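Local atomic coordinates of amidohydrolase (Brucella melitensis biovar Abortus, PDB entry 4F0L), a protein that belongs to the metal-dependent amidohydrolase family, binds an iron(III) ion and probably acts as a deaminase. Residues B[161-166]-B[197-202]. Numbering follows the deposited sequence.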
loop_
_atom_site.group_PDB
_atom_site.type_symbol
_atom_site.label_atom_id
_atom_site.label_comp_id
_atom_site.label_asym_id
_atom_site.label_seq_id
_atom_site.Cartn_x
_atom_site.Cartn_y
_atom_site.Cartn_z
ATOM N N LEU B 161 -16.089 -17.519 -11.168
ATOM C CA LEU B 161 -16.068 -18.211 -9.864
ATOM C C LEU B 161 -15.410 -19.589 -9.954
ATOM O O LEU B 161 -15.854 -20.458 -10.700
ATOM C CB LEU B 161 -17.504 -18.377 -9.337
ATOM C CG LEU B 161 -17.684 -19.106 -7.987
ATOM C CD1 LEU B 161 -16.922 -18.420 -6.853
ATOM C CD2 LEU B 161 -19.183 -19.194 -7.657
ATOM N N THR B 162 -14.347 -19.760 -9.200
ATOM C CA THR B 162 -13.898 -21.057 -8.799
ATOM C C THR B 162 -14.277 -21.234 -7.345
ATOM O O THR B 162 -13.679 -20.640 -6.443
ATOM C CB THR B 162 -12.389 -21.224 -9.018
ATOM O OG1 THR B 162 -12.112 -21.120 -10.416
ATOM C CG2 THR B 162 -11.912 -22.545 -8.482
ATOM N N LEU B 163 -15.273 -22.058 -7.109
ATOM C CA LEU B 163 -15.831 -22.237 -5.782
ATOM C C LEU B 163 -15.145 -23.408 -5.115
ATOM O O LEU B 163 -15.040 -24.486 -5.702
ATOM C CB LEU B 163 -17.334 -22.474 -5.865
ATOM C CG LEU B 163 -18.117 -22.752 -4.585
ATOM C CD1 LEU B 163 -18.164 -21.498 -3.706
ATOM C CD2 LEU B 163 -19.517 -23.208 -4.988
ATOM N N LEU B 164 -14.654 -23.176 -3.895
ATOM C CA LEU B 164 -13.829 -24.148 -3.184
ATOM C C LEU B 164 -14.419 -24.378 -1.767
ATOM O O LEU B 164 -13.952 -23.798 -0.776
ATOM C CB LEU B 164 -12.395 -23.615 -3.099
ATOM C CG LEU B 164 -11.706 -23.333 -4.447
ATOM C CD1 LEU B 164 -10.469 -22.466 -4.220
ATOM C CD2 LEU B 164 -11.354 -24.596 -5.233
ATOM N N PRO B 165 -15.496 -25.150 -1.682
ATOM C CA PRO B 165 -16.089 -25.406 -0.366
ATOM C C PRO B 165 -15.067 -26.073 0.535
ATOM O O PRO B 165 -14.376 -27.004 0.105
ATOM C CB PRO B 165 -17.242 -26.369 -0.690
ATOM C CG PRO B 165 -17.595 -26.060 -2.113
ATOM C CD PRO B 165 -16.246 -25.849 -2.739
ATOM N N VAL B 166 -15.000 -25.609 1.770
ATOM C CA VAL B 166 -13.987 -26.021 2.726
ATOM C C VAL B 166 -14.434 -27.218 3.615
ATOM O O VAL B 166 -15.582 -27.273 4.162
ATOM C CB VAL B 166 -13.625 -24.835 3.634
ATOM C CG1 VAL B 166 -12.641 -25.247 4.748
ATOM C CG2 VAL B 166 -13.022 -23.700 2.800
ATOM N N GLU B 197 -22.145 -31.915 -3.900
ATOM C CA GLU B 197 -23.193 -32.222 -4.849
ATOM C C GLU B 197 -24.227 -31.078 -4.989
ATOM O O GLU B 197 -24.597 -30.727 -6.104
ATOM C CB GLU B 197 -23.865 -33.575 -4.482
ATOM C CG GLU B 197 -24.982 -34.018 -5.410
ATOM C CD GLU B 197 -24.539 -34.168 -6.855
ATOM O OE1 GLU B 197 -23.346 -34.364 -7.140
ATOM O OE2 GLU B 197 -25.410 -34.079 -7.733
ATOM N N GLY B 198 -24.670 -30.492 -3.878
ATOM C CA GLY B 198 -25.533 -29.294 -3.930
ATOM C C GLY B 198 -24.881 -28.151 -4.697
ATOM O O GLY B 198 -25.515 -27.518 -5.541
ATOM N N CYS B 199 -23.585 -27.938 -4.474
ATOM C CA CYS B 199 -22.855 -26.905 -5.215
ATOM C C CYS B 199 -22.789 -27.190 -6.711
ATOM O O CYS B 199 -23.000 -26.297 -7.529
ATOM C CB CYS B 199 -21.429 -26.752 -4.684
ATOM S SG CYS B 199 -21.307 -26.149 -3.007
ATOM N N ARG B 200 -22.514 -28.435 -7.072
ATOM C CA ARG B 200 -22.479 -28.812 -8.498
ATOM C C ARG B 200 -23.806 -28.483 -9.211
ATOM O O ARG B 200 -23.807 -27.934 -10.305
ATOM C CB ARG B 200 -22.133 -30.294 -8.676
ATOM C CG ARG B 200 -21.861 -30.693 -10.121
ATOM C CD ARG B 200 -21.916 -32.200 -10.316
ATOM N NE ARG B 200 -23.180 -32.773 -9.877
ATOM C CZ ARG B 200 -24.356 -32.628 -10.509
ATOM N NH1 ARG B 200 -24.475 -31.901 -11.622
ATOM N NH2 ARG B 200 -25.448 -33.221 -10.020
ATOM N N LYS B 201 -24.928 -28.840 -8.605
ATOM C CA LYS B 201 -26.219 -28.532 -9.194
ATOM C C LYS B 201 -26.411 -27.041 -9.335
ATOM O O LYS B 201 -26.818 -26.567 -10.371
ATOM C CB LYS B 201 -27.364 -29.114 -8.365
ATOM C CG LYS B 201 -27.445 -30.614 -8.456
ATOM C CD LYS B 201 -28.408 -31.189 -7.414
ATOM C CE LYS B 201 -28.469 -32.700 -7.520
ATOM N NZ LYS B 201 -28.797 -33.364 -6.233
ATOM N N THR B 202 -26.104 -26.292 -8.293
ATOM C CA THR B 202 -26.203 -24.841 -8.350
ATOM C C THR B 202 -25.360 -24.213 -9.456
ATOM O O THR B 202 -25.794 -23.252 -10.090
ATOM C CB THR B 202 -25.800 -24.248 -7.000
ATOM O OG1 THR B 202 -26.806 -24.604 -6.046
ATOM C CG2 THR B 202 -25.669 -22.762 -7.068
#
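Pro165 has a puckered ring whose CG reaches Cys199, lying 3.8 Å from Cys199 SG. The contact belongs to a beta-alpha-beta crossover of the TIM-barrel amidohydrolase fold: strand 160-167 leads to helix 189-203, and the chain returns in strand 210-215, parallel and adjacent to the first. The flat group here, the guanidinium of Arg200, sits on the outer side of the helix and plays no part in the contact: Glu197 OE1 lies at its edge and in its plane, where Arg200 NE donates an almost straight bond (3.2 Å, 173°). Relative to the carboxylate, this N-H meets OE1 on its syn side, tilted 33° out of the plane. Arg200 NH1 forms a salt bridge with Glu204, so the exposed guanidinium has two acidic partners, Glu197 and Glu204.

Leu161, Leu163 and Pro165 point from one side of the strand to the helical layer, while Thr162 OG1, on its other side, bonds to Met380 O and Arg124 NH1. Around the contact, Leu163 also meets Ile150 and Leu203, and Pro165 meets Phe192 and Ile196; the thiol-bearing Cys199 sits against Ala147 of helix 145-157 and Leu211 of strand 210-215 as well as the two strand residues. The bound iron(III) ion is remote, about 14 Å from the side chain of Leu163.

No hydrogen bond joins 161-166 to 197-202; the junction is purely apolar and small, burying 99 Å² in total. Cys199 carries SG opposite its own carbonyl carbon (chi1 -65°), which leaves the sulfur beside both Leu163 and Pro165. With CG of Leu163 extended away from its backbone N, one branch does the touching: Leu163 CD2 lies 4.0 Å from both SG and CB of Cys199.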